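Local coordinates for aspartate aminotransferase, cytoplasmic (Schizosaccharomyces pombe 972h-, PDB 6JPK), which catalyses the pyridoxal 5'-phosphate-dependent transfer of the amino group of L-aspartate to 2-oxoglutarate, giving oxaloacetate and L-glutamate, at residues V33-G38 against E395-A400; V53-K58 against S309-A314; F122-T127 against G180-L185; E239-K242 against D246-V249; K332-S337 against A387-S392. The protein carries 1 engineered substitution. One frame throughout, in Å; residues are numbered along the deposited sequence.

Interaction 1 (V33-G38 against E395-A400); sequences VNMSVG and EHVAQA
The ends of M35 and V397 meet head-on, which makes the main apolar contact between strand 33-34 with its following turn and helix 394-407. CE of M35 lies 3.8 Å from CG1 of V397, and SD of M35 is 4.0 Å from CG2 of V397, so the thioether end is laid across both methyl branches of the valine. The methionine chain bends at chi2 and again at chi3 (74°), and this fold brings its methyl round to the helix. A second, looser contact joins V33 to H396: CG2 of the valine stands 4.3 Å from CD2 of the imidazole and approaches it obliquely. The polar end of that ring turns elsewhere, NE2 of H396 being hydrogen-bonded to Y374 O.

No hydrogen bond crosses between the segments. Within 33-38, N34 OD1 takes S36 N at 2.9 Å, an Asx turn, and also S36 OG at 2.7 Å, the hydroxyl lying in the carbonyl plane on a lone pair. Two donors thus fix the N34 amide and the turn that leads to G38, a residue that by similarity binds L-aspartate.

The direct contact is apolar, with L376 of strand 376-377 packed beside V33, M35 and H396. Thioether and valine methyls meet between the segments, while the polar groups nearby find their bonds elsewhere.

Interaction 2 (V53-K58 against S309-A314); sequences VKKASK and SPQLFA
K55 passes obliquely over L312 and ends beside Q311, joining helix 51-62 to the first turn of helix 310-340. Its CB leaves the helix toward the other segment, and CG stands anti to the backbone N (chi1 -179°) at the start of a fully extended chain. CG lies 3.9 Å from L312 CD2, CD comes closest to that same methyl at 3.6 Å, and CE is again 3.9 Å from it, so three successive methylenes of K55 cross one branch of the leucine. NZ then carries on to a point 3.6 Å from Q311 NE2. Two nitrogens at that distance are neighbours and not a bonded pair: each turns to E315, which takes K55 NZ in a salt bridge through OE1 and Q311 NE2 in a hydrogen bond through OE2.

The other branch of L312 is used by the more buried side of the contact, where CD1 is 4.2 Å from A56 CB. The axes of helices 53-58 and 310-314 come within 10.6 Å, their N-to-C directions at 150°, close to antiparallel. S309 is the N-cap of the second helix, its OG accepting from L312 N at 3.1 Å, which ties down the turn that carries the leucine.

Without the long chain, as with an alanine here, L312 CD2 would probably lose its methylene cover and the E315 carboxylate its lysine mate.

The chemistry is therefore divided along one chain: the lysine's methylenes serve the apolar seam, and its charge is probably balanced by E315, one turn further along helix 310-340.

Interaction 3 (F122-T127 against G180-L185); sequences FYVKHT and GSIFLL
The Y123 ring meets G180 O at its edge, near the ring plane, while T127 OG1 sits over one face, 3.7 Å above the plane and offset toward the rim. Y123 OH donates to G180 O at 2.6 Å, reaching it in the carbonyl plane on a lone pair, with a C=O...O angle of 119°. CG of Y123 is anti to the backbone N (chi1 -174°), which sends the phenol away from helix 107-127 to the turn before strand 182-186. G180 has a positive phi (76°), and a side chain there would run into the phenol oxygen.

CG1 of I182 comes obliquely to the ring, 4.0 Å from Y123 CE2. The end of the isoleucine goes further, CD1 lying 3.7 Å from V124 CG2, with the two side chains crossing at about a right angle. Y4 of the second subunit also packs on Y123.

A phenylalanine in place of Y123 would probably keep the packing on I182 but leave G180 O without this donor.

One short, well-directed bond thus marks the strand's entry, and the methyl contacts beside it join the end of helix 107-127 to the start of inner strand 182-186 of the large mixed sheet.

Interaction 4 (E239-K242 against D246-V249); sequences EFVK and DFFV
F240 presents its edge to the face of F247 in a T-shaped stack, with ring centroids 5.1 Å apart and planes at 82°. The nearest atoms are F240 CD2 and F247 CD1, 3.7 Å from each other, and CD2 of F240 stands over the F247 ring toward its rim. CE2 of F240 lies 3.8 Å from F247 CB, so the approaching edge also covers the root of the other side chain. V241 takes up the edge of F247: its CG2 is 3.9 Å from F247 CZ, near the ring plane.

Torsions set this up. F247 CG sits between the backbone N and the carbonyl carbon (chi1 64°), the crowded position, whereas F240 CG is anti to its N, and the two side chains pass one another pointing opposite ways.

Further out, F206 of helix 199-211 makes another edge-to-face pair with F240, and F88 touches both V241 and F247. K242 NZ forms a salt bridge with E239 OE2 at 2.9 Å. D246 accepts from backbone nitrogens of S2 and D3 of the second subunit.

A short loop joins helix 235-241 to strand 247-252, which lies beside parallel strand 215-220 in the large mixed sheet, so the rings pack the helix against that sheet. The contact itself is purely apolar, and the perpendicular rings put C-H edges against a pi face, which would help fix their mutual tilt.

Interaction 5 (K332-S337 against A387-S392); sequences KRLRDS and AGLNNS
R333 and N391 face each other with CA atoms 9.0 Å apart, as do L334 and L389 at 8.9 Å, so successive residues of helix 310-340 lie against the loop that runs from strand 383-385 to helix 394-407. The polar pair is direct: R333 NH1 donates to N391 OD1 at 2.8 Å, with an N-H...O angle of 140°. The acceptor lies in the guanidinium plane, while the donor is tilted 23° from the amide's carbonyl plane. The arginine chain bends at chi2 and chi3, curling the guanidinium round to the loop, where the two side chains cross at about a right angle.

A water widens this bridge. It accepts from R333 NH2 at 2.7 Å and donates to N391 O at 2.9 Å, so both terminal nitrogens of the guanidinium are tied, one directly and one through water, to the same residue. NH2 also makes a salt bridge to E395 of the following helix, an acid that would help to balance the arginine's charge.

On the buried side, L334 CD2 meets L389 CD2 at 4.0 Å; M35 and V397 touch L389 as well. The loop has its own brace in N390 OD1, which accepts S392 N at 2.8 Å and S392 OG, both in the carbonyl plane.

That bond to S392 N defines an Asx turn, set just before helix 394-407. The whole belongs to the C-terminal, small-domain part of the aminotransferase fold, where the far half of helix 310-340 packs against the loop leading into helix 394-407, leucines inside and the water-bridged arginine-asparagine pair toward the more exposed side.

How the interactions relate
Interactions 1 and 5 are neighbours, with centres about 8 Å apart, and touch through charged and apolar side chains. Interaction 2 shares helix 310-340 with interaction 5, but their centres are about 30 Å apart. Interactions 3 and 4 reach the same mixed sheet, their centres about 15 Å apart, and lie across the chain's centre from 1 and 5. The buried contacts, 1 and 4, have no hydrogen bond between their segments and rely on methyls, a thioether or rings. Interactions 2 and 5, partly buried, pair a leucine contact inside with charged or amide groups outside; interaction 3 adds one phenol-to-carbonyl bond to its apolar packing.

Interaction 1 (V33-G38 against E395-A400)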
# COMPACT_ATOMS: atom_id res chain seq x y z
N VAL A 33 -23.73 22.03 -5.70
CA VAL A 33 -23.43 20.71 -6.26
C VAL A 33 -21.92 20.54 -6.31
O VAL A 33 -21.21 21.44 -6.78
CB VAL A 33 -24.04 20.52 -7.67
CG1 VAL A 33 -23.79 19.09 -8.20
CG2 VAL A 33 -25.53 20.86 -7.68
N ASN A 34 -21.42 19.40 -5.83
CA ASN A 34 -20.00 19.07 -5.96
C ASN A 34 -19.84 18.22 -7.21
O ASN A 34 -20.20 17.04 -7.23
CB ASN A 34 -19.47 18.33 -4.73
CG ASN A 34 -17.96 18.15 -4.76
OD1 ASN A 34 -17.33 18.30 -5.81
ND2 ASN A 34 -17.37 17.84 -3.62
N MET A 35 -19.30 18.82 -8.27
CA MET A 35 -19.08 18.09 -9.51
C MET A 35 -17.62 17.71 -9.70
O MET A 35 -17.16 17.56 -10.82
CB MET A 35 -19.58 18.90 -10.70
CG MET A 35 -21.07 18.71 -10.92
SD MET A 35 -21.80 20.26 -11.40
CE MET A 35 -21.22 20.40 -13.08
N SER A 36 -16.88 17.54 -8.61
CA SER A 36 -15.50 17.11 -8.68
C SER A 36 -15.27 15.78 -7.99
O SER A 36 -14.12 15.34 -7.87
CB SER A 36 -14.58 18.18 -8.09
OG SER A 36 -14.80 18.28 -6.69
N VAL A 37 -16.33 15.11 -7.54
CA VAL A 37 -16.19 13.87 -6.76
C VAL A 37 -15.68 12.77 -7.69
O VAL A 37 -16.28 12.49 -8.73
CB VAL A 37 -17.51 13.47 -6.06
CG1 VAL A 37 -18.07 14.64 -5.25
CG2 VAL A 37 -18.58 12.95 -7.04
N GLY A 38 -14.57 12.16 -7.32
CA GLY A 38 -13.95 11.18 -8.20
C GLY A 38 -14.34 9.74 -7.92
O GLY A 38 -13.50 8.84 -8.02
N GLU A 395 -30.99 19.62 -14.19
CA GLU A 395 -31.55 20.79 -14.85
C GLU A 395 -30.93 22.08 -14.31
O GLU A 395 -30.69 23.03 -15.07
CB GLU A 395 -33.07 20.81 -14.67
CG GLU A 395 -33.81 21.10 -15.96
CD GLU A 395 -33.54 20.07 -17.04
OE1 GLU A 395 -33.49 18.85 -16.74
OE2 GLU A 395 -33.36 20.48 -18.21
N HIS A 396 -30.69 22.15 -13.00
CA HIS A 396 -29.94 23.26 -12.44
C HIS A 396 -28.56 23.39 -13.10
O HIS A 396 -28.14 24.50 -13.44
CB HIS A 396 -29.82 23.07 -10.92
CG HIS A 396 -29.00 24.11 -10.22
ND1 HIS A 396 -29.42 25.41 -10.06
CD2 HIS A 396 -27.79 24.03 -9.61
CE1 HIS A 396 -28.50 26.09 -9.39
NE2 HIS A 396 -27.50 25.28 -9.11
N VAL A 397 -27.88 22.27 -13.34
CA VAL A 397 -26.56 22.31 -13.97
C VAL A 397 -26.65 22.79 -15.42
O VAL A 397 -25.85 23.64 -15.86
CB VAL A 397 -25.88 20.92 -13.88
CG1 VAL A 397 -24.58 20.89 -14.72
CG2 VAL A 397 -25.61 20.57 -12.42
N ALA A 398 -27.60 22.25 -16.18
CA ALA A 398 -27.79 22.71 -17.56
C ALA A 398 -28.09 24.21 -17.62
O ALA A 398 -27.57 24.92 -18.48
CB ALA A 398 -28.92 21.93 -18.22
N GLN A 399 -28.94 24.69 -16.71
CA GLN A 399 -29.28 26.11 -16.71
C GLN A 399 -28.06 26.97 -16.43
O GLN A 399 -27.89 28.03 -17.03
CB GLN A 399 -30.37 26.38 -15.68
CG GLN A 399 -31.74 25.79 -16.02
CD GLN A 399 -32.56 26.68 -16.95
OE1 GLN A 399 -32.25 27.86 -17.13
NE2 GLN A 399 -33.61 26.11 -17.54
N ALA A 400 -27.19 26.51 -15.51
CA ALA A 400 -25.95 27.21 -15.20
C ALA A 400 -25.04 27.29 -16.42
O ALA A 400 -24.52 28.36 -16.75
CB ALA A 400 -25.21 26.52 -14.06

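Interaction 2 (V53-K58 against S309-A314)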
# COMPACT_ATOMS: atom_id res chain seq x y z
N VAL A 53 -20.92 -6.97 -4.85
CA VAL A 53 -19.78 -6.83 -3.95
C VAL A 53 -20.21 -7.05 -2.51
O VAL A 53 -19.51 -7.71 -1.73
CB VAL A 53 -19.11 -5.46 -4.14
CG1 VAL A 53 -18.24 -5.09 -2.94
CG2 VAL A 53 -18.29 -5.45 -5.43
N LYS A 54 -21.35 -6.48 -2.12
CA LYS A 54 -21.86 -6.71 -0.77
C LYS A 54 -22.13 -8.19 -0.55
O LYS A 54 -21.77 -8.76 0.49
CB LYS A 54 -23.14 -5.90 -0.54
CG LYS A 54 -23.60 -5.87 0.90
CD LYS A 54 -24.89 -5.06 1.03
CE LYS A 54 -24.76 -3.70 0.35
NZ LYS A 54 -26.08 -3.08 0.02
N LYS A 55 -22.77 -8.83 -1.53
CA LYS A 55 -23.02 -10.27 -1.48
C LYS A 55 -21.72 -11.06 -1.34
O LYS A 55 -21.61 -11.96 -0.50
CB LYS A 55 -23.78 -10.68 -2.75
CG LYS A 55 -24.16 -12.14 -2.85
CD LYS A 55 -25.02 -12.36 -4.10
CE LYS A 55 -25.51 -13.79 -4.19
NZ LYS A 55 -26.66 -13.88 -5.13
N ALA A 56 -20.71 -10.74 -2.17
CA ALA A 56 -19.44 -11.46 -2.11
C ALA A 56 -18.76 -11.28 -0.75
O ALA A 56 -18.19 -12.24 -0.20
CB ALA A 56 -18.51 -10.99 -3.24
N SER A 57 -18.79 -10.07 -0.19
CA SER A 57 -18.14 -9.89 1.11
C SER A 57 -18.85 -10.68 2.20
O SER A 57 -18.18 -11.24 3.08
CB SER A 57 -18.03 -8.40 1.47
OG SER A 57 -19.28 -7.78 1.65
N LYS A 58 -20.18 -10.80 2.14
CA LYS A 58 -20.90 -11.65 3.10
C LYS A 58 -20.51 -13.12 2.95
O LYS A 58 -20.32 -13.82 3.95
CB LYS A 58 -22.41 -11.50 2.91
CG LYS A 58 -22.96 -10.11 3.27
CD LYS A 58 -22.73 -9.78 4.74
CE LYS A 58 -23.54 -8.56 5.17
NZ LYS A 58 -25.00 -8.73 4.92
N SER A 309 -16.71 -16.90 -9.64
CA SER A 309 -18.05 -17.47 -9.52
C SER A 309 -18.88 -17.07 -10.73
O SER A 309 -19.13 -15.87 -10.93
CB SER A 309 -18.74 -16.99 -8.24
OG SER A 309 -20.15 -17.17 -8.35
N PRO A 310 -19.34 -18.01 -11.57
CA PRO A 310 -20.16 -17.63 -12.72
C PRO A 310 -21.39 -16.80 -12.35
O PRO A 310 -21.70 -15.82 -13.04
CB PRO A 310 -20.54 -18.98 -13.34
CG PRO A 310 -19.34 -19.86 -13.02
CD PRO A 310 -18.95 -19.44 -11.61
N GLN A 311 -22.06 -17.13 -11.25
CA GLN A 311 -23.27 -16.40 -10.90
C GLN A 311 -22.94 -15.01 -10.34
O GLN A 311 -23.56 -14.02 -10.73
CB GLN A 311 -24.11 -17.19 -9.90
CG GLN A 311 -25.43 -16.50 -9.60
CD GLN A 311 -26.23 -17.15 -8.49
OE1 GLN A 311 -26.15 -18.36 -8.27
NE2 GLN A 311 -27.01 -16.33 -7.77
N LEU A 312 -21.98 -14.92 -9.41
CA LEU A 312 -21.58 -13.59 -8.93
C LEU A 312 -21.04 -12.74 -10.07
O LEU A 312 -21.32 -11.54 -10.14
CB LEU A 312 -20.55 -13.70 -7.81
CG LEU A 312 -21.01 -14.20 -6.45
CD1 LEU A 312 -19.83 -14.29 -5.49
CD2 LEU A 312 -22.09 -13.27 -5.90
N PHE A 313 -20.27 -13.35 -10.98
CA PHE A 313 -19.77 -12.61 -12.14
C PHE A 313 -20.91 -12.01 -12.94
O PHE A 313 -20.88 -10.83 -13.30
CB PHE A 313 -18.90 -13.52 -13.02
CG PHE A 313 -18.12 -12.77 -14.08
CD1 PHE A 313 -18.71 -12.38 -15.29
CD2 PHE A 313 -16.77 -12.50 -13.90
CE1 PHE A 313 -17.97 -11.70 -16.27
CE2 PHE A 313 -16.03 -11.83 -14.88
CZ PHE A 313 -16.64 -11.44 -16.06
N ALA A 314 -21.94 -12.82 -13.22
CA ALA A 314 -23.10 -12.32 -13.97
C ALA A 314 -23.82 -11.21 -13.20
O ALA A 314 -24.30 -10.24 -13.81
CB ALA A 314 -24.07 -13.47 -14.27

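Interaction 3 (F122-T127 against G180-L185)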
# COMPACT_ATOMS: atom_id res chain seq x y z
N PHE A 122 15.19 -0.97 -14.91
CA PHE A 122 15.62 -1.98 -15.88
C PHE A 122 15.48 -1.55 -17.33
O PHE A 122 15.85 -2.31 -18.22
CB PHE A 122 14.85 -3.28 -15.62
CG PHE A 122 15.22 -3.94 -14.32
CD1 PHE A 122 16.38 -4.70 -14.22
CD2 PHE A 122 14.45 -3.75 -13.18
CE1 PHE A 122 16.75 -5.30 -13.02
CE2 PHE A 122 14.82 -4.34 -11.97
CZ PHE A 122 15.97 -5.12 -11.89
N TYR A 123 14.97 -0.34 -17.58
CA TYR A 123 14.88 0.15 -18.95
C TYR A 123 15.46 1.55 -19.10
O TYR A 123 16.37 1.76 -19.91
CB TYR A 123 13.42 0.13 -19.42
CG TYR A 123 13.24 0.49 -20.88
CD1 TYR A 123 13.65 -0.39 -21.89
CD2 TYR A 123 12.65 1.70 -21.25
CE1 TYR A 123 13.48 -0.08 -23.21
CE2 TYR A 123 12.46 2.01 -22.58
CZ TYR A 123 12.88 1.13 -23.56
OH TYR A 123 12.72 1.43 -24.89
N VAL A 124 14.96 2.51 -18.31
CA VAL A 124 15.37 3.90 -18.46
C VAL A 124 16.86 4.07 -18.17
O VAL A 124 17.56 4.77 -18.91
CB VAL A 124 14.51 4.82 -17.56
CG1 VAL A 124 15.08 6.26 -17.57
CG2 VAL A 124 13.05 4.81 -18.01
N LYS A 125 17.35 3.42 -17.11
CA LYS A 125 18.76 3.52 -16.71
C LYS A 125 19.73 3.42 -17.89
O LYS A 125 20.69 4.20 -17.98
CB LYS A 125 19.08 2.42 -15.70
CG LYS A 125 19.71 2.88 -14.42
CD LYS A 125 18.71 3.58 -13.52
CE LYS A 125 19.11 3.45 -12.05
NZ LYS A 125 18.36 4.42 -11.20
N HIS A 126 19.53 2.46 -18.79
CA HIS A 126 20.49 2.28 -19.86
C HIS A 126 20.01 2.82 -21.21
O HIS A 126 20.84 2.99 -22.11
CB HIS A 126 20.87 0.80 -19.99
CG HIS A 126 19.75 -0.08 -20.46
ND1 HIS A 126 19.60 -0.45 -21.78
CD2 HIS A 126 18.73 -0.66 -19.78
CE1 HIS A 126 18.53 -1.22 -21.90
NE2 HIS A 126 17.99 -1.36 -20.70
N THR A 127 18.72 3.12 -21.38
CA THR A 127 18.25 3.69 -22.64
C THR A 127 18.06 5.20 -22.61
O THR A 127 18.05 5.82 -23.67
CB THR A 127 16.91 3.06 -23.08
OG1 THR A 127 15.86 3.47 -22.17
CG2 THR A 127 17.00 1.53 -23.13
N GLY A 180 11.82 3.86 -28.92
CA GLY A 180 11.87 3.23 -27.62
C GLY A 180 11.46 4.12 -26.47
O GLY A 180 11.80 3.81 -25.32
N SER A 181 10.75 5.21 -26.74
CA SER A 181 10.14 5.97 -25.66
C SER A 181 9.01 5.16 -25.03
O SER A 181 8.50 4.20 -25.61
CB SER A 181 9.60 7.31 -26.17
OG SER A 181 10.64 8.11 -26.71
N ILE A 182 8.64 5.55 -23.82
CA ILE A 182 7.58 4.88 -23.07
C ILE A 182 6.30 5.68 -23.26
O ILE A 182 6.29 6.90 -23.08
CB ILE A 182 7.93 4.79 -21.58
CG1 ILE A 182 9.30 4.14 -21.40
CG2 ILE A 182 6.82 4.08 -20.81
CD1 ILE A 182 10.06 4.68 -20.20
N PHE A 183 5.21 5.00 -23.63
CA PHE A 183 3.93 5.67 -23.85
C PHE A 183 2.91 5.10 -22.88
O PHE A 183 2.67 3.88 -22.86
CB PHE A 183 3.46 5.54 -25.30
CG PHE A 183 3.95 6.66 -26.18
CD1 PHE A 183 5.25 6.65 -26.67
CD2 PHE A 183 3.14 7.73 -26.49
CE1 PHE A 183 5.73 7.68 -27.45
CE2 PHE A 183 3.60 8.77 -27.28
CZ PHE A 183 4.91 8.75 -27.76
N LEU A 184 2.31 5.99 -22.09
CA LEU A 184 1.30 5.65 -21.10
C LEU A 184 -0.06 5.90 -21.73
O LEU A 184 -0.44 7.05 -21.97
CB LEU A 184 1.49 6.49 -19.83
CG LEU A 184 1.27 5.86 -18.46
CD1 LEU A 184 1.12 6.96 -17.40
CD2 LEU A 184 0.08 4.90 -18.43
N LEU A 185 -0.79 4.82 -22.02
CA LEU A 185 -2.04 4.88 -22.76
C LEU A 185 -3.21 4.56 -21.85
O LEU A 185 -3.12 3.66 -21.00
CB LEU A 185 -2.02 3.88 -23.92
CG LEU A 185 -0.84 4.02 -24.89
CD1 LEU A 185 -0.85 2.92 -25.94
CD2 LEU A 185 -0.83 5.41 -25.55

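Interaction 4 (E239-K242 against D246-V249)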
# COMPACT_ATOMS: atom_id res chain seq x y z
N GLU A 239 -6.42 -5.95 -28.64
CA GLU A 239 -5.94 -5.69 -29.99
C GLU A 239 -4.42 -5.62 -30.02
O GLU A 239 -3.78 -6.15 -30.93
CB GLU A 239 -6.56 -4.41 -30.54
CG GLU A 239 -6.47 -4.28 -32.05
CD GLU A 239 -7.32 -5.33 -32.80
OE1 GLU A 239 -8.21 -5.98 -32.18
OE2 GLU A 239 -7.10 -5.49 -34.01
N PHE A 240 -3.83 -4.98 -29.00
CA PHE A 240 -2.38 -4.84 -28.96
C PHE A 240 -1.69 -6.19 -28.83
O PHE A 240 -0.57 -6.35 -29.34
CB PHE A 240 -1.97 -3.90 -27.82
CG PHE A 240 -0.53 -3.47 -27.90
CD1 PHE A 240 -0.12 -2.52 -28.82
CD2 PHE A 240 0.42 -4.02 -27.05
CE1 PHE A 240 1.21 -2.13 -28.91
CE2 PHE A 240 1.76 -3.63 -27.13
CZ PHE A 240 2.15 -2.69 -28.06
N VAL A 241 -2.34 -7.17 -28.20
CA VAL A 241 -1.75 -8.50 -28.06
C VAL A 241 -1.37 -9.09 -29.41
O VAL A 241 -0.37 -9.81 -29.54
CB VAL A 241 -2.70 -9.45 -27.29
CG1 VAL A 241 -2.14 -10.89 -27.29
CG2 VAL A 241 -2.92 -8.95 -25.87
N LYS A 242 -2.16 -8.79 -30.45
CA LYS A 242 -1.92 -9.32 -31.79
C LYS A 242 -0.54 -8.97 -32.33
O LYS A 242 -0.05 -9.66 -33.23
CB LYS A 242 -2.97 -8.79 -32.77
CG LYS A 242 -4.41 -9.09 -32.36
CD LYS A 242 -5.38 -8.50 -33.37
CE LYS A 242 -6.81 -8.93 -33.08
NZ LYS A 242 -7.76 -8.31 -34.05
N ASP A 246 6.04 -7.37 -25.93
CA ASP A 246 5.74 -7.36 -24.51
C ASP A 246 5.33 -5.95 -24.07
O ASP A 246 5.72 -4.95 -24.69
CB ASP A 246 6.89 -7.93 -23.65
CG ASP A 246 8.29 -7.43 -24.06
OD1 ASP A 246 8.59 -7.31 -25.27
OD2 ASP A 246 9.13 -7.25 -23.14
N PHE A 247 4.49 -5.87 -23.04
CA PHE A 247 3.95 -4.59 -22.59
C PHE A 247 3.45 -4.74 -21.16
O PHE A 247 3.41 -5.85 -20.61
CB PHE A 247 2.84 -4.07 -23.53
CG PHE A 247 1.59 -4.95 -23.57
CD1 PHE A 247 1.58 -6.14 -24.29
CD2 PHE A 247 0.42 -4.56 -22.93
CE1 PHE A 247 0.43 -6.94 -24.35
CE2 PHE A 247 -0.73 -5.35 -22.97
CZ PHE A 247 -0.73 -6.55 -23.69
N PHE A 248 3.05 -3.61 -20.56
CA PHE A 248 2.60 -3.54 -19.17
C PHE A 248 1.15 -3.09 -19.08
O PHE A 248 0.67 -2.31 -19.92
CB PHE A 248 3.45 -2.58 -18.33
CG PHE A 248 4.88 -2.99 -18.19
CD1 PHE A 248 5.78 -2.77 -19.23
CD2 PHE A 248 5.34 -3.59 -17.02
CE1 PHE A 248 7.12 -3.13 -19.10
CE2 PHE A 248 6.67 -3.95 -16.88
CZ PHE A 248 7.56 -3.74 -17.93
N VAL A 249 0.47 -3.55 -18.03
CA VAL A 249 -0.91 -3.14 -17.76
C VAL A 249 -1.04 -2.81 -16.27
O VAL A 249 -0.63 -3.62 -15.43
CB VAL A 249 -1.93 -4.22 -18.15
CG1 VAL A 249 -3.35 -3.72 -17.90
CG2 VAL A 249 -1.75 -4.67 -19.60

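Interaction 5 (K332-S337 against A387-S392)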
# COMPACT_ATOMS: atom_id res chain seq x y z
N LYS A 332 -26.89 12.18 -21.42
CA LYS A 332 -27.98 12.47 -22.34
C LYS A 332 -28.87 13.60 -21.82
O LYS A 332 -29.27 14.48 -22.59
CB LYS A 332 -28.81 11.20 -22.57
CG LYS A 332 -30.09 11.43 -23.35
CD LYS A 332 -30.96 10.17 -23.41
CE LYS A 332 -32.26 10.42 -24.18
NZ LYS A 332 -33.24 9.29 -24.06
N ARG A 333 -29.19 13.58 -20.52
CA ARG A 333 -30.03 14.64 -19.95
C ARG A 333 -29.35 16.00 -20.09
O ARG A 333 -29.96 16.98 -20.53
CB ARG A 333 -30.36 14.37 -18.48
CG ARG A 333 -31.36 13.24 -18.20
CD ARG A 333 -32.81 13.62 -18.53
NE ARG A 333 -33.25 14.82 -17.80
CZ ARG A 333 -33.60 14.82 -16.52
NH1 ARG A 333 -33.57 13.69 -15.82
NH2 ARG A 333 -33.99 15.95 -15.94
N LEU A 334 -28.07 16.07 -19.70
CA LEU A 334 -27.34 17.33 -19.79
C LEU A 334 -27.29 17.84 -21.23
O LEU A 334 -27.62 19.00 -21.50
CB LEU A 334 -25.93 17.15 -19.22
CG LEU A 334 -25.07 18.41 -19.18
CD1 LEU A 334 -25.78 19.52 -18.42
CD2 LEU A 334 -23.70 18.10 -18.57
N ARG A 335 -26.89 16.98 -22.17
CA ARG A 335 -26.83 17.38 -23.57
C ARG A 335 -28.20 17.78 -24.10
O ARG A 335 -28.33 18.81 -24.79
CB ARG A 335 -26.25 16.25 -24.43
CG ARG A 335 -26.20 16.60 -25.93
CD ARG A 335 -26.67 15.45 -26.80
NE ARG A 335 -26.75 15.79 -28.22
CZ ARG A 335 -27.89 16.02 -28.88
NH1 ARG A 335 -29.06 15.94 -28.25
NH2 ARG A 335 -27.87 16.32 -30.17
N ASP A 336 -29.24 17.00 -23.79
CA ASP A 336 -30.57 17.31 -24.30
C ASP A 336 -31.07 18.65 -23.80
O ASP A 336 -31.77 19.37 -24.52
CB ASP A 336 -31.57 16.21 -23.93
CG ASP A 336 -31.38 14.95 -24.77
OD1 ASP A 336 -30.53 14.96 -25.69
OD2 ASP A 336 -32.08 13.95 -24.51
N SER A 337 -30.72 19.02 -22.56
CA SER A 337 -31.19 20.31 -22.04
C SER A 337 -30.44 21.47 -22.68
O SER A 337 -31.03 22.52 -22.95
CB SER A 337 -31.06 20.37 -20.53
OG SER A 337 -31.98 19.50 -19.91
N ALA A 387 -20.74 11.71 -12.00
CA ALA A 387 -21.36 11.02 -10.87
C ALA A 387 -22.08 12.00 -9.95
O ALA A 387 -23.02 11.60 -9.25
CB ALA A 387 -20.32 10.22 -10.09
N GLY A 388 -21.65 13.26 -9.93
CA GLY A 388 -22.31 14.26 -9.11
C GLY A 388 -23.67 14.66 -9.62
O GLY A 388 -24.47 15.23 -8.86
N LEU A 389 -23.95 14.38 -10.90
CA LEU A 389 -25.22 14.74 -11.52
C LEU A 389 -26.25 13.65 -11.27
O LEU A 389 -25.95 12.45 -11.34
CB LEU A 389 -25.04 14.94 -13.03
CG LEU A 389 -24.86 16.37 -13.58
CD1 LEU A 389 -23.78 17.10 -12.84
CD2 LEU A 389 -24.52 16.31 -15.05
N ASN A 390 -27.48 14.08 -10.97
CA ASN A 390 -28.61 13.17 -10.82
C ASN A 390 -29.89 13.94 -11.12
O ASN A 390 -29.87 15.13 -11.47
CB ASN A 390 -28.63 12.53 -9.43
CG ASN A 390 -28.69 13.56 -8.31
OD1 ASN A 390 -29.67 14.30 -8.19
ND2 ASN A 390 -27.64 13.62 -7.48
N ASN A 391 -31.02 13.25 -10.96
CA ASN A 391 -32.32 13.83 -11.30
C ASN A 391 -32.64 15.08 -10.50
O ASN A 391 -33.42 15.92 -10.96
CB ASN A 391 -33.43 12.80 -11.07
CG ASN A 391 -33.69 11.96 -12.29
OD1 ASN A 391 -33.99 12.49 -13.35
ND2 ASN A 391 -33.55 10.64 -12.14
N SER A 392 -32.10 15.22 -9.30
CA SER A 392 -32.43 16.39 -8.50
C SER A 392 -31.65 17.65 -8.90
O SER A 392 -32.04 18.75 -8.49
CB SER A 392 -32.20 16.10 -7.01
OG SER A 392 -30.82 16.16 -6.68
O HOH W 1 -34.95 15.70 -13.41